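Side-chain contacts in cortical-lytic enzyme (PDB 4S3J), which hydrolyses partially degraded spore-cortex peptidoglycan as an N-acetylglucosaminidase when Bacillus spores germinate: residues F370-E375 with H380-E385; A347-A352 with V357-D362; M294-I299 with F327-P332. All coordinates share one frame; numbering follows the deposited sequence.

Contact 1 of 3, residues F370-E375 with H380-E385; sequences FNYFDE and HEVWFE
Tyr372 and His380 stack as a cross-strand pair in the beta hairpin formed by strands 367-373 and 379-383, and the side chains on their side of the sheet carry most of the contact. The two ring planes are nearly parallel, 10° apart, in an offset stack with centroids separated by 4.4 Å. That offset brings His380 CB over the tyrosine face, 3.6 Å from the ring centroid, as a CH-pi contact. Tyr372 can lie there because its CG sits between the backbone N and carbonyl carbon (chi1 70°), which swings the ring across onto the partner strand. Asp374, just beyond the strand, receives a bond from His380 NE2 to its OD2 of 2.8 Å; the oxygen lies in the imidazole plane but is itself approached from above the carboxylate. Asp328 takes ND1 of the same imidazole and also the Tyr372 hydroxyl. Held between two carboxylates, the buried histidine may well be protonated.

Further along this face, Phe370 lays its ring over Val382, whose CB is 3.9 Å from the ring centroid, while Phe370 CE1 meets Phe384 CE1 at 3.8 Å. On the opposite face Asn371 ND2 donates to Glu381 OE1 (3.0 Å), and the other carboxylate oxygen, OE2, accepts Trp383 NE1 (2.9 Å). Backbone bonds run both ways at the hydrogen-bonded pairs Phe370-Val382 and Tyr372-His380. The arrangement is that of an antiparallel hairpin within the alpha+beta insertion that family 18 glycosidases can carry between strand 7 and helix 7 of their TIM barrel.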
loop_
_atom_site.group_PDB
_atom_site.type_symbol
_atom_site.label_atom_id
_atom_site.label_comp_id
_atom_site.label_asym_id
_atom_site.label_seq_id
_atom_site.Cartn_x
_atom_site.Cartn_y
_atom_site.Cartn_z
ATOM N N PHE A 370 -13.367 -2.239 14.869
ATOM C CA PHE A 370 -14.131 -2.836 15.958
ATOM C C PHE A 370 -13.589 -2.374 17.298
ATOM O O PHE A 370 -12.494 -1.792 17.378
ATOM C CB PHE A 370 -14.135 -4.376 15.899
ATOM C CG PHE A 370 -12.775 -5.002 15.911
ATOM C CD1 PHE A 370 -12.082 -5.218 14.719
ATOM C CD2 PHE A 370 -12.172 -5.386 17.106
ATOM C CE1 PHE A 370 -10.830 -5.778 14.718
ATOM C CE2 PHE A 370 -10.926 -5.955 17.107
ATOM C CZ PHE A 370 -10.247 -6.148 15.921
ATOM N N ASN A 371 -14.378 -2.603 18.345
ATOM C CA ASN A 371 -13.976 -2.313 19.725
ATOM C C ASN A 371 -14.143 -3.573 20.571
ATOM O O ASN A 371 -15.057 -4.388 20.328
ATOM C CB ASN A 371 -14.803 -1.186 20.338
ATOM C CG ASN A 371 -14.599 0.151 19.651
ATOM O OD1 ASN A 371 -14.908 0.308 18.460
ATOM N ND2 ASN A 371 -14.168 1.145 20.422
ATOM N N TYR A 372 -13.292 -3.730 21.580
ATOM C CA TYR A 372 -13.375 -4.884 22.468
ATOM C C TYR A 372 -12.863 -4.534 23.859
ATOM O O TYR A 372 -12.215 -3.501 24.032
ATOM C CB TYR A 372 -12.587 -6.063 21.890
ATOM C CG TYR A 372 -11.072 -5.950 21.872
ATOM C CD1 TYR A 372 -10.308 -6.382 22.953
ATOM C CD2 TYR A 372 -10.397 -5.444 20.760
ATOM C CE1 TYR A 372 -8.903 -6.304 22.934
ATOM C CE2 TYR A 372 -8.989 -5.366 20.731
ATOM C CZ TYR A 372 -8.250 -5.803 21.826
ATOM O OH TYR A 372 -6.854 -5.731 21.823
ATOM N N PHE A 373 -13.169 -5.384 24.844
ATOM C CA PHE A 373 -12.554 -5.295 26.175
ATOM C C PHE A 373 -11.576 -6.437 26.377
ATOM O O PHE A 373 -11.907 -7.592 26.083
ATOM C CB PHE A 373 -13.599 -5.336 27.296
ATOM C CG PHE A 373 -14.391 -4.091 27.426
ATOM C CD1 PHE A 373 -13.864 -2.996 28.070
ATOM C CD2 PHE A 373 -15.681 -4.017 26.930
ATOM C CE1 PHE A 373 -14.586 -1.822 28.179
ATOM C CE2 PHE A 373 -16.402 -2.845 27.034
ATOM C CZ PHE A 373 -15.869 -1.760 27.669
ATOM N N ASP A 374 -10.378 -6.138 26.879
ATOM C CA ASP A 374 -9.440 -7.206 27.179
ATOM C C ASP A 374 -9.715 -7.785 28.577
ATOM O O ASP A 374 -10.657 -7.369 29.267
ATOM C CB ASP A 374 -7.965 -6.730 27.032
ATOM C CG ASP A 374 -7.558 -5.640 28.017
ATOM O OD1 ASP A 374 -8.151 -5.523 29.108
ATOM O OD2 ASP A 374 -6.602 -4.889 27.682
ATOM N N GLU A 375 -8.886 -8.750 28.961
ATOM C CA GLU A 375 -9.050 -9.499 30.206
ATOM C C GLU A 375 -8.919 -8.610 31.447
ATOM O O GLU A 375 -9.360 -8.979 32.544
ATOM C CB GLU A 375 -7.997 -10.617 30.271
ATOM C CG GLU A 375 -8.034 -11.624 29.119
ATOM C CD GLU A 375 -7.112 -11.261 27.941
ATOM O OE1 GLU A 375 -6.910 -10.060 27.632
ATOM O OE2 GLU A 375 -6.571 -12.202 27.317
ATOM N N HIS A 380 -10.381 -1.407 23.908
ATOM C CA HIS A 380 -9.532 -1.172 22.737
ATOM C C HIS A 380 -10.391 -0.798 21.526
ATOM O O HIS A 380 -11.541 -1.246 21.407
ATOM C CB HIS A 380 -8.732 -2.418 22.376
ATOM C CG HIS A 380 -7.740 -2.865 23.410
ATOM N ND1 HIS A 380 -6.388 -2.963 23.149
ATOM C CD2 HIS A 380 -7.911 -3.323 24.674
ATOM C CE1 HIS A 380 -5.763 -3.428 24.206
ATOM N NE2 HIS A 380 -6.665 -3.658 25.157
ATOM N N GLU A 381 -9.810 -0.023 20.616
ATOM C CA GLU A 381 -10.414 0.256 19.311
ATOM C C GLU A 381 -9.394 -0.058 18.233
ATOM O O GLU A 381 -8.243 0.379 18.323
ATOM C CB GLU A 381 -10.871 1.714 19.210
ATOM C CG GLU A 381 -11.622 2.038 17.954
ATOM C CD GLU A 381 -12.380 3.325 18.049
ATOM O OE1 GLU A 381 -13.042 3.569 19.083
ATOM O OE2 GLU A 381 -12.322 4.101 17.086
ATOM N N VAL A 382 -9.824 -0.804 17.225
ATOM C CA VAL A 382 -8.968 -1.231 16.143
ATOM C C VAL A 382 -9.481 -0.741 14.804
ATOM O O VAL A 382 -10.655 -0.922 14.497
ATOM C CB VAL A 382 -8.868 -2.768 16.097
ATOM C CG1 VAL A 382 -7.966 -3.206 14.968
ATOM C CG2 VAL A 382 -8.391 -3.329 17.430
ATOM N N TRP A 383 -8.605 -0.107 14.017
ATOM C CA TRP A 383 -8.879 0.235 12.613
ATOM C C TRP A 383 -7.829 -0.488 11.776
ATOM O O TRP A 383 -6.673 -0.533 12.177
ATOM C CB TRP A 383 -8.824 1.751 12.378
ATOM C CG TRP A 383 -9.980 2.462 12.988
ATOM C CD1 TRP A 383 -10.106 2.871 14.284
ATOM C CD2 TRP A 383 -11.196 2.826 12.330
ATOM N NE1 TRP A 383 -11.329 3.474 14.475
ATOM C CE2 TRP A 383 -12.015 3.475 13.290
ATOM C CE3 TRP A 383 -11.671 2.682 11.021
ATOM C CZ2 TRP A 383 -13.299 3.931 12.985
ATOM C CZ3 TRP A 383 -12.927 3.168 10.717
ATOM C CH2 TRP A 383 -13.725 3.784 11.691
ATOM N N PHE A 384 -8.228 -1.092 10.657
ATOM C CA PHE A 384 -7.270 -1.881 9.894
ATOM C C PHE A 384 -7.639 -1.917 8.409
ATOM O O PHE A 384 -8.417 -1.074 7.954
ATOM C CB PHE A 384 -7.114 -3.288 10.531
ATOM C CG PHE A 384 -8.296 -4.192 10.415
ATOM C CD1 PHE A 384 -9.445 -4.000 11.193
ATOM C CD2 PHE A 384 -8.233 -5.292 9.577
ATOM C CE1 PHE A 384 -10.544 -4.877 11.060
ATOM C CE2 PHE A 384 -9.332 -6.156 9.435
ATOM C CZ PHE A 384 -10.462 -5.968 10.203
ATOM N N GLU A 385 -7.025 -2.826 7.655
ATOM C CA GLU A 385 -7.253 -2.937 6.219
ATOM C C GLU A 385 -7.782 -4.325 5.910
ATOM O O GLU A 385 -7.286 -5.310 6.472
ATOM C CB GLU A 385 -5.965 -2.702 5.445
ATOM C CG GLU A 385 -5.306 -1.338 5.649
ATOM C CD GLU A 385 -6.094 -0.211 4.995
ATOM O OE1 GLU A 385 -6.762 -0.453 3.956
ATOM O OE2 GLU A 385 -6.071 0.910 5.539
#

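Contact 2 of 3, residues A347-A352 with V357-D362; sequences AAVALA and VPIRYD
Ala352, near the C-terminal end of helix 345-354, is where the returning chain leans on the helix, with Ile359 and Val357 supplying the other side. The alanine methyl points toward residues 357-362 and is approached by two branched side chains. Ile359 CG1 comes within 4.0 Å of Ala352 CB, and Val357 CG2 stands 4.1 Å from that same CB. The valine branch lies closer still to the helix backbone, with CG2 3.9 Å from Ala352 CA. With CG1 placed beside its own backbone N (chi1 -65°), Ile359 sends CD1 on past the alanine to the preceding turn, where it touches Val349 CG2 at 4.1 Å, the two side chains meeting at roughly a right angle.

One polar link accompanies these touches: Val357 N donates to Ala352 O over 3.1 Å, tying the chain to a carbonyl of the helix's last turn just after it reverses direction. The first LysM domain also reaches this patch: Val41 packs on both Val349 and Ala352, and Ile359 shares a backbone hydrogen bond with Val42, so the patch also serves as part of the seam between that domain and the catalytic module.

Short aliphatic groups meeting at ordinary van der Waals separations, together with a single backbone bond, imply a contact held by shape and hydrophobic burial, with no charged group taking part across it.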
loop_
_atom_site.group_PDB
_atom_site.type_symbol
_atom_site.label_atom_id
_atom_site.label_comp_id
_atom_site.label_asym_id
_atom_site.label_seq_id
_atom_site.Cartn_x
_atom_site.Cartn_y
_atom_site.Cartn_z
ATOM N N ALA A 347 -3.876 -10.391 11.963
ATOM C CA ALA A 347 -3.829 -10.226 13.420
ATOM C C ALA A 347 -5.027 -9.453 13.943
ATOM O O ALA A 347 -5.521 -9.703 15.049
ATOM C CB ALA A 347 -2.524 -9.523 13.831
ATOM N N ALA A 348 -5.496 -8.494 13.156
ATOM C CA ALA A 348 -6.667 -7.711 13.523
ATOM C C ALA A 348 -7.881 -8.634 13.628
ATOM O O ALA A 348 -8.611 -8.613 14.615
ATOM C CB ALA A 348 -6.914 -6.599 12.505
ATOM N N VAL A 349 -8.087 -9.464 12.610
ATOM C CA VAL A 349 -9.209 -10.411 12.650
ATOM C C VAL A 349 -9.041 -11.329 13.857
ATOM O O VAL A 349 -10.008 -11.669 14.538
ATOM C CB VAL A 349 -9.301 -11.231 11.367
ATOM C CG1 VAL A 349 -10.417 -12.292 11.467
ATOM C CG2 VAL A 349 -9.560 -10.311 10.194
ATOM N N ALA A 350 -7.808 -11.717 14.163
ATOM C CA ALA A 350 -7.574 -12.613 15.293
ATOM C C ALA A 350 -7.968 -11.977 16.631
ATOM O O ALA A 350 -8.423 -12.678 17.549
ATOM C CB ALA A 350 -6.116 -13.054 15.310
ATOM N N LEU A 351 -7.801 -10.656 16.763
ATOM C CA LEU A 351 -8.256 -9.957 17.959
ATOM C C LEU A 351 -9.781 -9.985 18.092
ATOM O O LEU A 351 -10.328 -10.205 19.174
ATOM C CB LEU A 351 -7.756 -8.512 17.945
ATOM C CG LEU A 351 -6.258 -8.347 18.189
ATOM C CD1 LEU A 351 -5.866 -6.951 17.788
ATOM C CD2 LEU A 351 -5.859 -8.605 19.654
ATOM N N ALA A 352 -10.483 -9.741 16.994
ATOM C CA ALA A 352 -11.954 -9.766 17.030
ATOM C C ALA A 352 -12.420 -11.173 17.372
ATOM O O ALA A 352 -13.376 -11.353 18.128
ATOM C CB ALA A 352 -12.535 -9.294 15.702
ATOM N N VAL A 357 -16.042 -10.200 19.228
ATOM C CA VAL A 357 -16.778 -9.084 18.679
ATOM C C VAL A 357 -16.754 -9.157 17.146
ATOM O O VAL A 357 -15.825 -9.733 16.561
ATOM C CB VAL A 357 -16.184 -7.744 19.180
ATOM C CG1 VAL A 357 -16.355 -7.632 20.698
ATOM C CG2 VAL A 357 -14.736 -7.622 18.779
ATOM N N PRO A 358 -17.799 -8.630 16.501
ATOM C CA PRO A 358 -17.852 -8.577 15.042
ATOM C C PRO A 358 -17.034 -7.424 14.492
ATOM O O PRO A 358 -16.733 -6.450 15.224
ATOM C CB PRO A 358 -19.335 -8.358 14.746
ATOM C CG PRO A 358 -19.829 -7.585 15.924
ATOM C CD PRO A 358 -19.043 -8.102 17.108
ATOM N N ILE A 359 -16.655 -7.557 13.226
ATOM C CA ILE A 359 -15.962 -6.491 12.514
ATOM C C ILE A 359 -17.008 -5.628 11.824
ATOM O O ILE A 359 -17.882 -6.135 11.116
ATOM C CB ILE A 359 -14.974 -7.063 11.490
ATOM C CG1 ILE A 359 -13.847 -7.830 12.196
ATOM C CG2 ILE A 359 -14.392 -5.955 10.618
ATOM C CD1 ILE A 359 -13.144 -8.811 11.343
ATOM N N ARG A 360 -16.952 -4.327 12.073
ATOM C CA ARG A 360 -17.832 -3.355 11.458
ATOM C C ARG A 360 -17.116 -2.665 10.305
ATOM O O ARG A 360 -15.897 -2.749 10.190
ATOM C CB ARG A 360 -18.281 -2.326 12.483
ATOM C CG ARG A 360 -19.252 -2.894 13.515
ATOM C CD ARG A 360 -18.856 -2.524 14.898
ATOM N NE ARG A 360 -18.890 -1.087 15.115
ATOM C CZ ARG A 360 -18.171 -0.450 16.040
ATOM N NH1 ARG A 360 -18.269 0.868 16.153
ATOM N NH2 ARG A 360 -17.341 -1.119 16.843
ATOM N N TYR A 361 -17.878 -1.992 9.447
ATOM C CA TYR A 361 -17.301 -1.309 8.283
ATOM C C TYR A 361 -17.835 0.112 8.140
ATOM O O TYR A 361 -19.029 0.341 8.112
ATOM C CB TYR A 361 -17.592 -2.097 7.013
ATOM C CG TYR A 361 -16.727 -1.683 5.850
ATOM C CD1 TYR A 361 -15.435 -2.172 5.713
ATOM C CD2 TYR A 361 -17.190 -0.765 4.909
ATOM C CE1 TYR A 361 -14.638 -1.791 4.649
ATOM C CE2 TYR A 361 -16.389 -0.365 3.838
ATOM C CZ TYR A 361 -15.121 -0.881 3.712
ATOM O OH TYR A 361 -14.304 -0.492 2.666
ATOM N N ASP A 362 -16.913 1.062 8.097
ATOM C CA ASP A 362 -17.239 2.476 7.921
ATOM C C ASP A 362 -17.277 2.778 6.421
ATOM O O ASP A 362 -16.243 2.762 5.762
ATOM C CB ASP A 362 -16.198 3.337 8.663
ATOM C CG ASP A 362 -16.468 4.837 8.567
ATOM O OD1 ASP A 362 -16.972 5.319 7.552
ATOM O OD2 ASP A 362 -16.164 5.557 9.537
#

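Contact 3 of 3, residues M294-I299 with F327-P332; sequences MAISPI and FDWKLP
Ile296 lays its aliphatic arm against two aromatic residues of strand 318-330. Its CG1 rests 3.8 Å from Phe327 CD2, the isoleucine and phenylalanine side chains crossing at about a right angle. One bond further out, CD1 reaches the benzo edge of Trp329, 4.1 Å from CH2 and close to the indole plane. The second torsion does this: chi2 of 69° folds CD1 out of an extended course and turns it to the indole rim.

Met294 contributes through its backbone, as its side chain heads away from the strand. Its N lies over one face of the indole, 3.8 Å from Trp329 CH2, and its carbonyl O comes within 3.4 Å of that carbon. The opposite indole face is backed by Phe327 CB, 3.5 Å from the ring plane, which leaves the benzo end of the tryptophan clasped between the loop and its own strand.

In TIM-barrel terms, residues 294-298 end the long loop from the sixth barrel strand, and Ile299 opens helix 299-312 with Pro298 at the N-cap; strand 318-330 is the seventh, continuing beyond the barrel into the insertion. Around this first shell, Trp383 of the adjoining strand 379-383 and Tyr325 also press on Ile296. The loop itself is pinned by a backbone hydrogen bond between Ile296 and Trp286, while Trp329 NE1 is steadied by weak hydrogen bonds to the carbonyls of Trp288 and Gly291.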
loop_
_atom_site.group_PDB
_atom_site.type_symbol
_atom_site.label_atom_id
_atom_site.label_comp_id
_atom_site.label_asym_id
_atom_site.label_seq_id
_atom_site.Cartn_x
_atom_site.Cartn_y
_atom_site.Cartn_z
ATOM N N MET A 294 -8.755 6.116 14.572
ATOM C CA MET A 294 -9.520 6.453 13.374
ATOM C C MET A 294 -8.886 5.716 12.184
ATOM O O MET A 294 -7.789 5.161 12.308
ATOM C CB MET A 294 -9.541 7.964 13.117
ATOM C CG MET A 294 -8.196 8.512 12.817
ATOM S SD MET A 294 -8.221 10.323 12.593
ATOM C CE MET A 294 -8.711 10.850 14.232
ATOM N N ALA A 295 -9.576 5.714 11.044
ATOM C CA ALA A 295 -9.049 5.045 9.853
ATOM C C ALA A 295 -7.643 5.563 9.504
ATOM O O ALA A 295 -7.400 6.770 9.533
ATOM C CB ALA A 295 -9.962 5.235 8.695
ATOM N N ILE A 296 -6.759 4.652 9.116
ATOM C CA ILE A 296 -5.373 5.010 8.800
ATOM C C ILE A 296 -5.289 5.774 7.469
ATOM O O ILE A 296 -4.517 6.729 7.348
ATOM C CB ILE A 296 -4.445 3.749 8.759
ATOM C CG1 ILE A 296 -4.157 3.201 10.168
ATOM C CG2 ILE A 296 -3.083 4.070 8.160
ATOM C CD1 ILE A 296 -5.289 2.608 10.848
ATOM N N SER A 297 -6.057 5.352 6.470
ATOM C CA SER A 297 -6.024 5.984 5.151
ATOM C C SER A 297 -7.437 6.154 4.572
ATOM O O SER A 297 -7.820 5.497 3.585
ATOM C CB SER A 297 -5.131 5.166 4.215
ATOM O OG SER A 297 -5.544 3.810 4.148
ATOM N N PRO A 298 -8.255 7.024 5.197
ATOM C CA PRO A 298 -9.647 7.230 4.774
ATOM C C PRO A 298 -9.706 7.651 3.304
ATOM O O PRO A 298 -8.884 8.460 2.890
ATOM C CB PRO A 298 -10.132 8.342 5.706
ATOM C CG PRO A 298 -8.886 9.046 6.121
ATOM C CD PRO A 298 -7.855 7.973 6.249
ATOM N N ILE A 299 -10.636 7.098 2.534
ATOM C CA ILE A 299 -10.559 7.198 1.084
ATOM C C ILE A 299 -10.873 8.605 0.561
ATOM O O ILE A 299 -10.363 8.998 -0.472
ATOM C CB ILE A 299 -11.495 6.146 0.441
ATOM C CG1 ILE A 299 -11.101 5.921 -1.019
ATOM C CG2 ILE A 299 -12.938 6.542 0.611
ATOM C CD1 ILE A 299 -11.671 4.641 -1.606
ATOM N N PHE A 327 -4.003 -0.330 13.463
ATOM C CA PHE A 327 -3.559 -0.092 14.842
ATOM C C PHE A 327 -4.624 -0.531 15.835
ATOM O O PHE A 327 -5.824 -0.473 15.545
ATOM C CB PHE A 327 -3.244 1.381 15.092
ATOM C CG PHE A 327 -1.994 1.870 14.399
ATOM C CD1 PHE A 327 -0.746 1.419 14.786
ATOM C CD2 PHE A 327 -2.094 2.767 13.370
ATOM C CE1 PHE A 327 0.412 1.876 14.141
ATOM C CE2 PHE A 327 -0.957 3.232 12.716
ATOM C CZ PHE A 327 0.298 2.775 13.109
ATOM N N ASP A 328 -4.145 -0.960 16.995
ATOM C CA ASP A 328 -4.960 -1.299 18.150
ATOM C C ASP A 328 -4.651 -0.236 19.204
ATOM O O ASP A 328 -3.519 -0.162 19.689
ATOM C CB ASP A 328 -4.622 -2.717 18.628
ATOM C CG ASP A 328 -5.402 -3.140 19.865
ATOM O OD1 ASP A 328 -5.817 -2.270 20.663
ATOM O OD2 ASP A 328 -5.564 -4.360 20.050
ATOM N N TRP A 329 -5.612 0.637 19.473
ATOM C CA TRP A 329 -5.515 1.695 20.476
ATOM C C TRP A 329 -6.222 1.316 21.771
ATOM O O TRP A 329 -7.344 0.836 21.730
ATOM C CB TRP A 329 -6.169 2.974 19.967
ATOM C CG TRP A 329 -5.503 3.742 18.871
ATOM C CD1 TRP A 329 -4.622 4.773 19.033
ATOM C CD2 TRP A 329 -5.719 3.616 17.452
ATOM N NE1 TRP A 329 -4.253 5.272 17.808
ATOM C CE2 TRP A 329 -4.915 4.592 16.821
ATOM C CE3 TRP A 329 -6.509 2.777 16.655
ATOM C CZ2 TRP A 329 -4.868 4.749 15.438
ATOM C CZ3 TRP A 329 -6.461 2.942 15.266
ATOM C CH2 TRP A 329 -5.656 3.929 14.681
ATOM N N LYS A 330 -5.603 1.578 22.913
ATOM C CA LYS A 330 -6.298 1.499 24.196
ATOM C C LYS A 330 -7.015 2.809 24.461
ATOM O O LYS A 330 -6.499 3.882 24.138
ATOM C CB LYS A 330 -5.320 1.182 25.331
ATOM C CG LYS A 330 -4.769 -0.225 25.265
ATOM C CD LYS A 330 -3.762 -0.438 26.367
ATOM C CE LYS A 330 -3.127 -1.790 26.279
ATOM N NZ LYS A 330 -2.079 -1.927 27.329
ATOM N N LEU A 331 -8.214 2.718 25.042
ATOM C CA LEU A 331 -9.073 3.876 25.318
ATOM C C LEU A 331 -9.154 4.110 26.819
ATOM O O LEU A 331 -9.011 3.175 27.596
ATOM C CB LEU A 331 -10.482 3.654 24.734
ATOM C CG LEU A 331 -10.584 3.488 23.216
ATOM C CD1 LEU A 331 -12.028 3.197 22.779
ATOM C CD2 LEU A 331 -10.084 4.702 22.495
ATOM N N PRO A 332 -9.385 5.368 27.236
ATOM C CA PRO A 332 -9.555 6.545 26.382
ATOM C C PRO A 332 -8.222 7.061 25.855
ATOM O O PRO A 332 -7.188 6.867 26.514
ATOM C CB PRO A 332 -10.204 7.560 27.324
ATOM C CG PRO A 332 -9.635 7.212 28.675
ATOM C CD PRO A 332 -9.537 5.700 28.669
#

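Along the chain the order is contact 3, contact 2, contact 1, each closing before the next begins. Their centres lie close together: about 7 Å between contacts 1 and 2, 9 Å between 1 and 3, and 12 Å between 2 and 3. Strand 379-383 lies between strands 318-330 and 367-373, both antiparallel to it, and strand 360-362 pairs with 367-373 further out. Helix 345-354 packs on the hairpin of contact 1, where Phe384 CD2 is 3.5 Å from Ala348 CB. Contact 3 joins the insertion's sheet to a barrel loop, whereas contact 2 faces the first LysM domain; all three contacts lie away from Glu220, the probable proton donor.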